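Local coordinates for protein probable fumarate reductase Ifc3 (Shewanella frigidimarina, PDB 1QO8) that reduces fumarate to succinate in vitro, essentially in that direction alone, using one FAD and four covalently bound c-type hemes per subunit, and may serve electron transport to Fe(3+), at residues Y463-V467 against M480-T485; R389-L394 against D472-R477; V383-N388 against G450-L456; Y321-M325 against I354-A359. All coordinates share one frame; numbering follows the deposited sequence.

Contact 1 of 4, residues Y463-V467 against M480-T485; sequences YNGYV and MPLNMT
Asn464 reaches from the helix to the backbone of Met484 and grips it with both ends of its amide. Its OD1 accepts from Met484 N (2.9 Å, nearly straight at 165°), and its ND2 gives a hydrogen to Met484 O at 3.0 Å, from above that carbonyl's plane. With CG anti to the carbonyl carbon (chi1 -67°), the amide is carried out to the loop, and the two bonds together fix its rotation. With an alanine here, Met484 N and O would probably lose both mates, and the loop would be held less firmly to the helix. On the neighbouring residue, the Tyr463 ring and the Met480 chain cross obliquely: SD lies 4.6 Å from the ring centroid, 35° off the normal, a Met-aromatic contact. Met480, bent at chi3, also lays SD 3.4 Å from Tyr466 CB. Leu482 O sits at the ring edge of Tyr463, in its plane, and a water joins it to Tyr463 OH, accepting from the hydroxyl at 2.6 Å. Val467 packs alongside, its CB 4.1 Å from Met480 CB. A second water bridges Val467 O and Met480 O. Beyond the segments, Thr485 N bonds to Asp417, and Leu482 rests on helix 418-423. This is helix-to-loop packing in the flavoprotein part, away from the flavin, heme and substrate sites: the chain leaving helix 453-469 doubles back along it and is pinned by an asparagine whose amide pairs with the N and O of one loop residue.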
loop_
_atom_site.group_PDB
_atom_site.type_symbol
_atom_site.label_atom_id
_atom_site.label_comp_id
_atom_site.label_asym_id
_atom_site.label_seq_id
_atom_site.Cartn_x
_atom_site.Cartn_y
_atom_site.Cartn_z
ATOM N N TYR A 463 24.609 -4.370 36.898
ATOM C CA TYR A 463 25.333 -4.831 35.689
ATOM C C TYR A 463 26.824 -5.016 36.034
ATOM O O TYR A 463 27.437 -5.875 35.410
ATOM C CB TYR A 463 25.207 -3.750 34.588
ATOM C CG TYR A 463 25.797 -4.213 33.283
ATOM C CD1 TYR A 463 25.058 -4.965 32.401
ATOM C CD2 TYR A 463 27.063 -3.887 32.925
ATOM C CE1 TYR A 463 25.520 -5.458 31.187
ATOM C CE2 TYR A 463 27.596 -4.312 31.686
ATOM C CZ TYR A 463 26.847 -5.082 30.888
ATOM O OH TYR A 463 27.392 -5.443 29.673
ATOM N N ASN A 464 27.462 -4.181 36.843
ATOM C CA ASN A 464 28.864 -4.443 37.211
ATOM C C ASN A 464 29.055 -5.827 37.862
ATOM O O ASN A 464 30.026 -6.541 37.576
ATOM C CB ASN A 464 29.395 -3.354 38.182
ATOM C CG ASN A 464 29.485 -1.992 37.438
ATOM O OD1 ASN A 464 29.486 -1.965 36.191
ATOM N ND2 ASN A 464 29.525 -0.878 38.176
ATOM N N GLY A 465 28.055 -6.296 38.623
ATOM C CA GLY A 465 28.096 -7.655 39.194
ATOM C C GLY A 465 27.914 -8.653 38.071
ATOM O O GLY A 465 28.506 -9.728 38.152
ATOM N N TYR A 466 27.128 -8.343 37.008
ATOM C CA TYR A 466 27.059 -9.265 35.888
ATOM C C TYR A 466 28.397 -9.263 35.167
ATOM O O TYR A 466 28.708 -10.277 34.522
ATOM C CB TYR A 466 25.925 -9.057 34.871
ATOM C CG TYR A 466 24.549 -8.866 35.481
ATOM C CD1 TYR A 466 24.246 -9.597 36.664
ATOM C CD2 TYR A 466 23.581 -8.011 34.955
ATOM C CE1 TYR A 466 23.047 -9.443 37.301
ATOM C CE2 TYR A 466 22.354 -7.848 35.566
ATOM C CZ TYR A 466 22.102 -8.591 36.742
ATOM O OH TYR A 466 20.904 -8.436 37.395
ATOM N N VAL A 467 29.178 -8.129 35.254
ATOM C CA VAL A 467 30.420 -8.343 34.492
ATOM C C VAL A 467 31.389 -9.154 35.419
ATOM O O VAL A 467 32.126 -9.922 34.828
ATOM C CB VAL A 467 30.987 -7.219 33.700
ATOM C CG1 VAL A 467 30.097 -5.934 33.506
ATOM C CG2 VAL A 467 32.435 -6.869 33.927
ATOM N N MET A 480 29.943 -9.552 28.279
ATOM C CA MET A 480 29.988 -8.314 29.003
ATOM C C MET A 480 31.400 -7.774 29.249
ATOM O O MET A 480 32.078 -7.955 30.247
ATOM C CB MET A 480 29.134 -8.370 30.267
ATOM C CG MET A 480 27.731 -9.046 29.975
ATOM S SD MET A 480 26.957 -9.179 31.589
ATOM C CE MET A 480 27.290 -10.980 31.726
ATOM N N PRO A 481 31.873 -6.888 28.316
ATOM C CA PRO A 481 33.316 -6.686 28.244
ATOM C C PRO A 481 33.655 -5.541 29.133
ATOM O O PRO A 481 34.848 -5.406 29.369
ATOM C CB PRO A 481 33.774 -6.538 26.837
ATOM C CG PRO A 481 32.492 -6.607 26.041
ATOM C CD PRO A 481 31.332 -7.017 26.892
ATOM N N LEU A 482 32.783 -4.788 29.740
ATOM C CA LEU A 482 33.300 -3.607 30.434
ATOM C C LEU A 482 32.174 -3.358 31.389
ATOM O O LEU A 482 31.025 -3.464 30.995
ATOM C CB LEU A 482 33.298 -2.353 29.444
ATOM C CG LEU A 482 34.354 -2.270 28.349
ATOM C CD1 LEU A 482 34.331 -0.959 27.457
ATOM C CD2 LEU A 482 35.763 -2.333 28.964
ATOM N N ASN A 483 32.468 -2.878 32.546
ATOM C CA ASN A 483 31.559 -2.406 33.538
ATOM C C ASN A 483 31.566 -0.879 33.455
ATOM O O ASN A 483 32.256 -0.322 32.602
ATOM C CB ASN A 483 32.313 -2.763 34.856
ATOM C CG ASN A 483 33.600 -1.922 34.719
ATOM O OD1 ASN A 483 34.330 -2.039 33.716
ATOM N ND2 ASN A 483 34.079 -1.049 35.515
ATOM N N MET A 484 30.951 -0.235 34.394
ATOM C CA MET A 484 30.786 1.200 34.471
ATOM C C MET A 484 31.283 1.581 35.871
ATOM O O MET A 484 30.516 1.592 36.841
ATOM C CB MET A 484 29.306 1.549 34.221
ATOM C CG MET A 484 28.946 1.360 32.733
ATOM S SD MET A 484 27.228 1.821 32.344
ATOM C CE MET A 484 27.322 3.543 32.714
ATOM N N THR A 485 32.569 1.858 35.958
ATOM C CA THR A 485 33.233 2.246 37.195
ATOM C C THR A 485 34.204 3.374 36.940
ATOM O O THR A 485 34.660 3.927 37.954
ATOM C CB THR A 485 34.138 1.069 37.695
ATOM O OG1 THR A 485 34.927 0.665 36.571
ATOM C CG2 THR A 485 33.346 -0.129 38.158
HETATM O O HOH W 1 29.726 -4.397 29.007
HETATM O O HOH W 2 32.097 -10.572 31.683
#

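Contact 2 of 4, residues R389-L394 against D472-R477; sequences RFISEL and DTAFGR
Arg389 and Asp472 meet from opposite directions in a two-pronged, end-on salt bridge: NH1 to OD1 and NH2 to OD2, each 3.0 Å. Both oxygens lie in the guanidinium plane, yet the planes of the two groups are 47° apart, so the nitrogens come to the carboxylate from above its plane. The other edge of the guanidinium, NE and NH2, takes Glu393 side-on, with NH2 to OE1 at 2.8 Å and both carboxylate oxygens using their syn lone pairs. A bend at chi3 (75°) turns the arginine head to serve both acids. A leucine in its place would probably leave Asp472 and Glu393 without their shared cation. Arg477 extends the network through a weak bond from NH1 to Glu393 OE1 (3.3 Å); its NE is held by Asp479 O and its NH1 also by Ala380 O.

Backbone amides also hold Asp472. Its OD1 accepts from Phe475 N, an Asx motif, and its OD2 accepts from Arg477 N, each on the opposite face of the carboxylate from the arginine; Ser392 OG makes an ST turn with Leu394 N. These turns shape two loops, one leading toward helix 397-405, which carries the probable proton donor Arg397.

Stacking and packing centre on Phe475. Ile391 N lies over the centre of one ring face, 3.5 Å above it, while Phe475 CD2 sits over a face of the Arg389 guanidinium. Leu394 crosses the Arg477 chain at about a right angle, Leu394 CD1 3.9 Å from Arg477 CG.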
loop_
_atom_site.group_PDB
_atom_site.type_symbol
_atom_site.label_atom_id
_atom_site.label_comp_id
_atom_site.label_asym_id
_atom_site.label_seq_id
_atom_site.Cartn_x
_atom_site.Cartn_y
_atom_site.Cartn_z
ATOM N N ARG A 389 17.509 -1.538 32.341
ATOM C CA ARG A 389 17.778 -2.338 31.162
ATOM C C ARG A 389 16.462 -3.026 30.834
ATOM O O ARG A 389 15.692 -3.049 31.774
ATOM C CB ARG A 389 18.917 -3.377 31.455
ATOM C CG ARG A 389 20.306 -2.695 31.555
ATOM C CD ARG A 389 21.357 -3.771 32.032
ATOM N NE ARG A 389 21.618 -4.614 30.897
ATOM C CZ ARG A 389 21.638 -5.952 30.900
ATOM N NH1 ARG A 389 21.511 -6.505 32.130
ATOM N NH2 ARG A 389 21.962 -6.632 29.817
ATOM N N PHE A 390 16.212 -3.530 29.638
ATOM C CA PHE A 390 14.874 -4.028 29.344
ATOM C C PHE A 390 15.119 -5.128 28.326
ATOM O O PHE A 390 14.257 -5.842 27.961
ATOM C CB PHE A 390 13.886 -3.039 28.699
ATOM C CG PHE A 390 14.530 -2.114 27.676
ATOM C CD1 PHE A 390 15.181 -0.989 28.071
ATOM C CD2 PHE A 390 14.453 -2.371 26.314
ATOM C CE1 PHE A 390 15.791 -0.163 27.116
ATOM C CE2 PHE A 390 15.092 -1.605 25.328
ATOM C CZ PHE A 390 15.719 -0.459 25.767
ATOM N N ILE A 391 16.354 -5.442 27.977
ATOM C CA ILE A 391 16.613 -6.447 26.946
ATOM C C ILE A 391 18.143 -6.573 26.851
ATOM O O ILE A 391 18.850 -5.688 27.335
ATOM C CB ILE A 391 15.979 -6.181 25.579
ATOM C CG1 ILE A 391 16.099 -7.485 24.782
ATOM C CG2 ILE A 391 16.542 -5.010 24.774
ATOM C CD1 ILE A 391 15.105 -7.636 23.626
ATOM N N SER A 392 18.606 -7.733 26.406
ATOM C CA SER A 392 20.024 -7.825 26.136
ATOM C C SER A 392 20.466 -6.844 25.027
ATOM O O SER A 392 19.843 -6.872 23.964
ATOM C CB SER A 392 20.371 -9.219 25.675
ATOM O OG SER A 392 21.723 -9.324 25.203
ATOM N N GLU A 393 21.633 -6.241 25.235
ATOM C CA GLU A 393 22.104 -5.249 24.229
ATOM C C GLU A 393 22.626 -5.963 23.018
ATOM O O GLU A 393 22.854 -5.364 21.963
ATOM C CB GLU A 393 23.117 -4.373 24.875
ATOM C CG GLU A 393 22.554 -3.444 25.948
ATOM C CD GLU A 393 22.479 -4.113 27.331
ATOM O OE1 GLU A 393 22.737 -5.344 27.404
ATOM O OE2 GLU A 393 22.192 -3.375 28.295
ATOM N N LEU A 394 22.937 -7.277 23.146
ATOM C CA LEU A 394 23.278 -8.051 21.953
ATOM C C LEU A 394 22.111 -8.799 21.316
ATOM O O LEU A 394 22.463 -9.635 20.471
ATOM C CB LEU A 394 24.400 -9.062 22.322
ATOM C CG LEU A 394 25.555 -8.480 23.123
ATOM C CD1 LEU A 394 26.621 -9.552 23.426
ATOM C CD2 LEU A 394 26.229 -7.249 22.463
ATOM N N ASP A 472 24.535 -12.705 33.036
ATOM C CA ASP A 472 23.586 -11.533 33.197
ATOM C C ASP A 472 22.205 -12.185 33.523
ATOM O O ASP A 472 21.618 -12.787 32.621
ATOM C CB ASP A 472 23.451 -10.837 31.881
ATOM C CG ASP A 472 22.258 -9.879 31.734
ATOM O OD1 ASP A 472 21.653 -9.412 32.703
ATOM O OD2 ASP A 472 21.974 -9.514 30.564
ATOM N N THR A 473 21.885 -12.243 34.799
ATOM C CA THR A 473 20.648 -12.895 35.222
ATOM C C THR A 473 19.393 -12.099 34.841
ATOM O O THR A 473 18.353 -12.751 34.694
ATOM C CB THR A 473 20.688 -13.078 36.753
ATOM O OG1 THR A 473 21.083 -11.932 37.466
ATOM C CG2 THR A 473 21.757 -14.137 37.136
ATOM N N ALA A 474 19.485 -10.750 34.738
ATOM C CA ALA A 474 18.318 -10.049 34.119
ATOM C C ALA A 474 18.023 -10.490 32.715
ATOM O O ALA A 474 16.866 -10.835 32.368
ATOM C CB ALA A 474 18.492 -8.549 34.245
ATOM N N PHE A 475 19.001 -10.451 31.758
ATOM C CA PHE A 475 18.665 -10.565 30.367
ATOM C C PHE A 475 19.506 -11.503 29.543
ATOM O O PHE A 475 19.198 -11.608 28.326
ATOM C CB PHE A 475 18.619 -9.165 29.625
ATOM C CG PHE A 475 17.545 -8.299 30.231
ATOM C CD1 PHE A 475 16.208 -8.570 29.938
ATOM C CD2 PHE A 475 17.830 -7.344 31.156
ATOM C CE1 PHE A 475 15.183 -7.827 30.519
ATOM C CE2 PHE A 475 16.838 -6.579 31.732
ATOM C CZ PHE A 475 15.482 -6.850 31.459
ATOM N N GLY A 476 20.502 -12.212 30.099
ATOM C CA GLY A 476 21.129 -13.228 29.236
ATOM C C GLY A 476 22.215 -12.654 28.354
ATOM O O GLY A 476 22.656 -13.385 27.452
ATOM N N ARG A 477 22.622 -11.360 28.477
ATOM C CA ARG A 477 23.697 -10.964 27.502
ATOM C C ARG A 477 24.865 -11.935 27.646
ATOM O O ARG A 477 25.330 -11.987 28.791
ATOM C CB ARG A 477 24.141 -9.578 27.990
ATOM C CG ARG A 477 25.201 -8.977 27.046
ATOM C CD ARG A 477 25.477 -7.541 27.618
ATOM N NE ARG A 477 26.517 -7.030 26.699
ATOM C CZ ARG A 477 26.718 -5.754 26.365
ATOM N NH1 ARG A 477 25.975 -4.781 26.935
ATOM N NH2 ARG A 477 27.696 -5.521 25.480
HETATM O O HOH W 3 17.259 -10.378 26.155
#

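Contact 3 of 4, residues V383-N388 against G450-L456; sequences VNKDGN and GMKVADL
Gly387 and Met451 form the tight side of the contact. The sulfur of Met451 lies 3.7 Å from Gly387 CA and 3.5 Å from Val383 CG1, where the valine and methionine chains cross at about a right angle. A side chain at Gly387 would point into Leu456 N and Met451 CB, and its positive phi (103°) would also jam a CB against the preceding carbonyl. Gly387 closes a type I turn from Asn384, whose OD1 holds the turn from within by accepting from Asn388 N at 3.0 Å. Backbone joins backbone here: Lys452 N, at the N-cap position, donates to Asp386 O (2.9 Å, 138°) from above the carbonyl plane, and Met451 CA makes a CA-H...O contact with Lys385 O.

The outer side is polar and looser. With CG anti to its carbonyl carbon (chi1 -61°), Asn388 turns its amide toward Asp455 and gives ND2 to Asp455 OD2 at 3.0 Å on the anti side of that carboxylate, while a water ties Asn388 OD1 to Asp455 O. Asp386 and Lys452 run side by side, but OD2 and NZ stay 4.6 Å apart, beyond a salt bridge; the exposed Lys385 instead reaches Asp386 OD1 with NZ. The turn following strand 381-383 thus seats on the start of helix 453-469, with Val383 and Met451 packed on Trp413 and Ile415 of strand 412-417 and Leu456 on helix 442-448.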
loop_
_atom_site.group_PDB
_atom_site.type_symbol
_atom_site.label_atom_id
_atom_site.label_comp_id
_atom_site.label_asym_id
_atom_site.label_seq_id
_atom_site.Cartn_x
_atom_site.Cartn_y
_atom_site.Cartn_z
ATOM N N VAL A 383 19.462 1.340 28.486
ATOM C CA VAL A 383 18.586 1.617 29.609
ATOM C C VAL A 383 17.384 2.475 29.137
ATOM O O VAL A 383 17.486 3.223 28.136
ATOM C CB VAL A 383 19.579 2.279 30.554
ATOM C CG1 VAL A 383 19.391 3.692 30.964
ATOM C CG2 VAL A 383 20.051 1.344 31.665
ATOM N N ASN A 384 16.253 2.305 29.796
ATOM C CA ASN A 384 15.063 3.070 29.349
ATOM C C ASN A 384 15.088 4.445 29.991
ATOM O O ASN A 384 16.104 4.774 30.651
ATOM C CB ASN A 384 13.800 2.282 29.632
ATOM C CG ASN A 384 13.507 2.128 31.108
ATOM O OD1 ASN A 384 14.119 2.732 32.025
ATOM N ND2 ASN A 384 12.500 1.272 31.261
ATOM N N LYS A 385 14.065 5.269 29.787
ATOM C CA LYS A 385 14.049 6.618 30.384
ATOM C C LYS A 385 14.195 6.692 31.890
ATOM O O LYS A 385 14.581 7.729 32.472
ATOM C CB LYS A 385 12.680 7.242 29.972
ATOM C CG LYS A 385 11.940 8.033 31.016
ATOM C CD LYS A 385 10.552 8.514 30.624
ATOM C CE LYS A 385 9.925 9.250 31.817
ATOM N NZ LYS A 385 9.409 8.209 32.800
ATOM N N ASP A 386 13.796 5.699 32.649
ATOM C CA ASP A 386 14.000 5.555 34.066
ATOM C C ASP A 386 15.420 5.120 34.465
ATOM O O ASP A 386 15.824 5.371 35.623
ATOM C CB ASP A 386 13.031 4.524 34.681
ATOM C CG ASP A 386 11.582 5.003 34.517
ATOM O OD1 ASP A 386 11.320 6.217 34.523
ATOM O OD2 ASP A 386 10.705 4.114 34.348
ATOM N N GLY A 387 16.098 4.489 33.538
ATOM C CA GLY A 387 17.410 3.938 33.853
ATOM C C GLY A 387 17.436 2.435 34.070
ATOM O O GLY A 387 18.452 1.990 34.591
ATOM N N ASN A 388 16.486 1.657 33.563
ATOM C CA ASN A 388 16.442 0.229 33.662
ATOM C C ASN A 388 16.750 -0.454 32.339
ATOM O O ASN A 388 16.261 -0.024 31.291
ATOM C CB ASN A 388 15.008 -0.251 34.107
ATOM C CG ASN A 388 14.707 0.343 35.476
ATOM O OD1 ASN A 388 15.564 0.236 36.370
ATOM N ND2 ASN A 388 13.650 1.066 35.777
ATOM N N GLY A 450 17.516 12.976 32.967
ATOM C CA GLY A 450 16.213 12.603 33.535
ATOM C C GLY A 450 16.004 11.141 33.855
ATOM O O GLY A 450 14.832 10.676 33.948
ATOM N N MET A 451 17.020 10.310 34.140
ATOM C CA MET A 451 16.716 8.972 34.679
ATOM C C MET A 451 16.456 9.066 36.179
ATOM O O MET A 451 16.897 10.055 36.818
ATOM C CB MET A 451 17.895 8.034 34.360
ATOM C CG MET A 451 18.099 7.801 32.859
ATOM S SD MET A 451 19.525 6.747 32.579
ATOM C CE MET A 451 20.501 7.496 31.330
ATOM N N LYS A 452 15.836 8.070 36.762
ATOM C CA LYS A 452 15.742 7.973 38.246
ATOM C C LYS A 452 17.125 7.666 38.807
ATOM O O LYS A 452 17.731 6.668 38.398
ATOM C CB LYS A 452 14.775 6.870 38.635
ATOM C CG LYS A 452 13.346 7.074 38.092
ATOM C CD LYS A 452 12.373 6.246 38.914
ATOM C CE LYS A 452 10.971 6.109 38.333
ATOM N NZ LYS A 452 10.169 4.941 38.814
ATOM N N VAL A 453 17.639 8.438 39.718
ATOM C CA VAL A 453 18.888 8.216 40.419
ATOM C C VAL A 453 18.987 6.819 41.009
ATOM O O VAL A 453 19.922 6.083 40.758
ATOM C CB VAL A 453 19.034 9.271 41.545
ATOM C CG1 VAL A 453 20.237 8.910 42.422
ATOM C CG2 VAL A 453 19.229 10.656 40.931
ATOM N N ALA A 454 17.968 6.359 41.719
ATOM C CA ALA A 454 17.995 5.016 42.326
ATOM C C ALA A 454 17.902 3.871 41.338
ATOM O O ALA A 454 18.519 2.779 41.393
ATOM C CB ALA A 454 16.897 5.020 43.394
ATOM N N ASP A 455 17.086 4.050 40.306
ATOM C CA ASP A 455 17.039 3.012 39.249
ATOM C C ASP A 455 18.382 2.934 38.503
ATOM O O ASP A 455 18.912 1.817 38.377
ATOM C CB ASP A 455 15.861 3.219 38.326
ATOM C CG ASP A 455 14.508 3.150 38.972
ATOM O OD1 ASP A 455 14.276 3.476 40.163
ATOM O OD2 ASP A 455 13.576 2.702 38.263
ATOM N N LEU A 456 18.969 4.044 38.090
ATOM C CA LEU A 456 20.235 3.963 37.354
ATOM C C LEU A 456 21.366 3.353 38.199
ATOM O O LEU A 456 22.127 2.547 37.671
ATOM C CB LEU A 456 20.767 5.290 36.815
ATOM C CG LEU A 456 21.986 5.182 35.898
ATOM C CD1 LEU A 456 21.771 4.297 34.653
ATOM C CD2 LEU A 456 22.461 6.539 35.456
HETATM O O HOH W 4 17.102 -0.567 38.413
#

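Contact 4 of 4, residues Y321-M325 against I354-A359; sequences YRPTM and IDWVQA
The Arg322 guanidinium has Asp355 O over the centre of one face, 3.0 Å above its plane, while Trp356 CD2 and two waters lie at its edges. Its plane stands at 90° to the indole, so NH2 points onto one face of Trp356 in a cation-pi contact, with CZ 4.6 Å from the centroid of the six-membered ring. The Tyr321 ring carries Ile354 O over one face, offset toward the rim, and its OH touches Ile354 CG1. Here the end of helix 315-321 packs on the residues leading into strand 357-364 of the mixed sheet in the FAD-binding part. Arg322, bent at chi2 (-73°), folds back to give NH1 to Asp355 OD2 (3.2 Å), a salt bridge met from above the carboxylate plane; NH1 also makes a weak bond to Tyr321 O. Tyr537 stacks on Trp356, and Arg196, a probable heme-binding residue, is close to it, while Leu516 of the second subunit packs on Arg322. Gln358 bonds to Asn538 near the FAD. Met325, bent at chi3, sets its CE 3.8 Å from Val357 CG1 and 3.6 Å from Ala359 CB.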
loop_
_atom_site.group_PDB
_atom_site.type_symbol
_atom_site.label_atom_id
_atom_site.label_comp_id
_atom_site.label_asym_id
_atom_site.label_seq_id
_atom_site.Cartn_x
_atom_site.Cartn_y
_atom_site.Cartn_z
ATOM N N TYR A 321 1.098 2.662 5.718
ATOM C CA TYR A 321 1.713 1.445 5.210
ATOM C C TYR A 321 2.252 0.628 6.379
ATOM O O TYR A 321 2.310 -0.598 6.317
ATOM C CB TYR A 321 2.834 1.795 4.231
ATOM C CG TYR A 321 2.441 2.454 2.925
ATOM C CD1 TYR A 321 1.343 1.929 2.236
ATOM C CD2 TYR A 321 3.076 3.566 2.379
ATOM C CE1 TYR A 321 0.948 2.461 1.016
ATOM C CE2 TYR A 321 2.659 4.104 1.161
ATOM C CZ TYR A 321 1.582 3.554 0.482
ATOM O OH TYR A 321 1.151 4.035 -0.715
ATOM N N ARG A 322 2.767 1.280 7.439
ATOM C CA ARG A 322 3.503 0.597 8.493
ATOM C C ARG A 322 3.204 1.270 9.823
ATOM O O ARG A 322 4.085 1.888 10.440
ATOM C CB ARG A 322 5.049 0.663 8.270
ATOM C CG ARG A 322 5.572 -0.271 7.188
ATOM C CD ARG A 322 5.513 -1.721 7.772
ATOM N NE ARG A 322 6.031 -2.667 6.769
ATOM C CZ ARG A 322 5.208 -3.215 5.847
ATOM N NH1 ARG A 322 3.929 -2.892 5.887
ATOM N NH2 ARG A 322 5.717 -4.062 4.946
ATOM N N PRO A 323 1.962 1.211 10.316
ATOM C CA PRO A 323 1.593 1.776 11.563
ATOM C C PRO A 323 2.370 1.374 12.783
ATOM O O PRO A 323 2.455 2.257 13.634
ATOM C CB PRO A 323 0.071 1.438 11.773
ATOM C CG PRO A 323 -0.049 0.190 10.980
ATOM C CD PRO A 323 0.896 0.281 9.816
ATOM N N THR A 324 3.065 0.258 12.871
ATOM C CA THR A 324 3.777 -0.134 14.056
ATOM C C THR A 324 5.152 0.566 14.064
ATOM O O THR A 324 5.812 0.488 15.085
ATOM C CB THR A 324 4.056 -1.640 14.224
ATOM O OG1 THR A 324 4.678 -2.230 13.072
ATOM C CG2 THR A 324 2.740 -2.305 14.531
ATOM N N MET A 325 5.477 1.246 12.964
ATOM C CA MET A 325 6.652 2.073 12.865
ATOM C C MET A 325 6.324 3.540 13.022
ATOM O O MET A 325 7.263 4.335 13.000
ATOM C CB MET A 325 7.385 1.838 11.534
ATOM C CG MET A 325 7.588 0.329 11.331
ATOM S SD MET A 325 8.298 -0.013 9.692
ATOM C CE MET A 325 10.010 0.433 9.862
ATOM N N ILE A 354 4.980 -1.604 -2.193
ATOM C CA ILE A 354 4.928 -0.167 -1.883
ATOM C C ILE A 354 5.138 0.091 -0.399
ATOM O O ILE A 354 5.736 1.065 0.111
ATOM C CB ILE A 354 3.608 0.436 -2.361
ATOM C CG1 ILE A 354 3.485 1.942 -2.141
ATOM C CG2 ILE A 354 2.432 -0.279 -1.680
ATOM C CD1 ILE A 354 4.495 2.780 -2.947
ATOM N N ASP A 355 4.700 -0.887 0.405
ATOM C CA ASP A 355 4.614 -0.669 1.856
ATOM C C ASP A 355 5.873 -1.156 2.592
ATOM O O ASP A 355 5.877 -1.028 3.826
ATOM C CB ASP A 355 3.340 -1.266 2.422
ATOM C CG ASP A 355 3.035 -2.729 2.213
ATOM O OD1 ASP A 355 3.470 -3.285 1.190
ATOM O OD2 ASP A 355 2.369 -3.309 3.092
ATOM N N TRP A 356 6.952 -1.498 1.945
ATOM C CA TRP A 356 8.105 -2.166 2.580
ATOM C C TRP A 356 9.118 -1.100 3.051
ATOM O O TRP A 356 9.573 -0.332 2.185
ATOM C CB TRP A 356 8.752 -3.279 1.716
ATOM C CG TRP A 356 7.875 -4.499 1.867
ATOM C CD1 TRP A 356 6.831 -4.870 1.065
ATOM C CD2 TRP A 356 7.931 -5.469 2.910
ATOM N NE1 TRP A 356 6.221 -6.014 1.529
ATOM C CE2 TRP A 356 6.875 -6.386 2.674
ATOM C CE3 TRP A 356 8.740 -5.611 4.036
ATOM C CZ2 TRP A 356 6.623 -7.457 3.541
ATOM C CZ3 TRP A 356 8.467 -6.661 4.906
ATOM C CH2 TRP A 356 7.457 -7.592 4.618
ATOM N N VAL A 357 9.180 -0.904 4.361
ATOM C CA VAL A 357 9.976 0.128 5.014
ATOM C C VAL A 357 11.026 -0.487 5.976
ATOM O O VAL A 357 10.847 -1.422 6.781
ATOM C CB VAL A 357 9.080 1.118 5.768
ATOM C CG1 VAL A 357 9.856 2.244 6.469
ATOM C CG2 VAL A 357 8.017 1.684 4.793
ATOM N N GLN A 358 12.270 -0.079 5.660
ATOM C CA GLN A 358 13.439 -0.534 6.441
ATOM C C GLN A 358 13.744 0.539 7.476
ATOM O O GLN A 358 13.728 1.750 7.215
ATOM C CB GLN A 358 14.642 -0.855 5.620
ATOM C CG GLN A 358 15.933 -1.096 6.456
ATOM C CD GLN A 358 17.022 -1.129 5.406
ATOM O OE1 GLN A 358 17.484 -0.094 4.957
ATOM N NE2 GLN A 358 17.372 -2.335 4.991
ATOM N N ALA A 359 14.044 -0.014 8.659
ATOM C CA ALA A 359 14.407 0.888 9.764
ATOM C C ALA A 359 15.768 0.561 10.358
ATOM O O ALA A 359 16.196 -0.563 10.261
ATOM C CB ALA A 359 13.415 0.681 10.914
HETATM O O HOH W 5 0.550 -2.049 4.666
HETATM O O HOH W 6 8.631 -3.144 6.637
HETATM O O HOH W 7 3.792 -5.572 3.396
#

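Along the chain contact 4 comes first: it closes a short loop of 28 residues, joining the end of helix 315-321 to strand 357-364 beside the subunit interface, and is complete before the others begin. Contacts 3 and 2 then open in succession after strand 381-383. Contact 3 closes on the start of helix 453-469; contact 2 closes later, beyond that helix, so the two cross. Contact 1 opens near the end of the helix and closes after contact 2, crossing it in turn, but follows contact 3 in series. Contact 2 touches both neighbours, through Phe390 against Asn384 and Tyr466 against Asp472, while contact 4 stands about 14 Å from it at the nearest atoms.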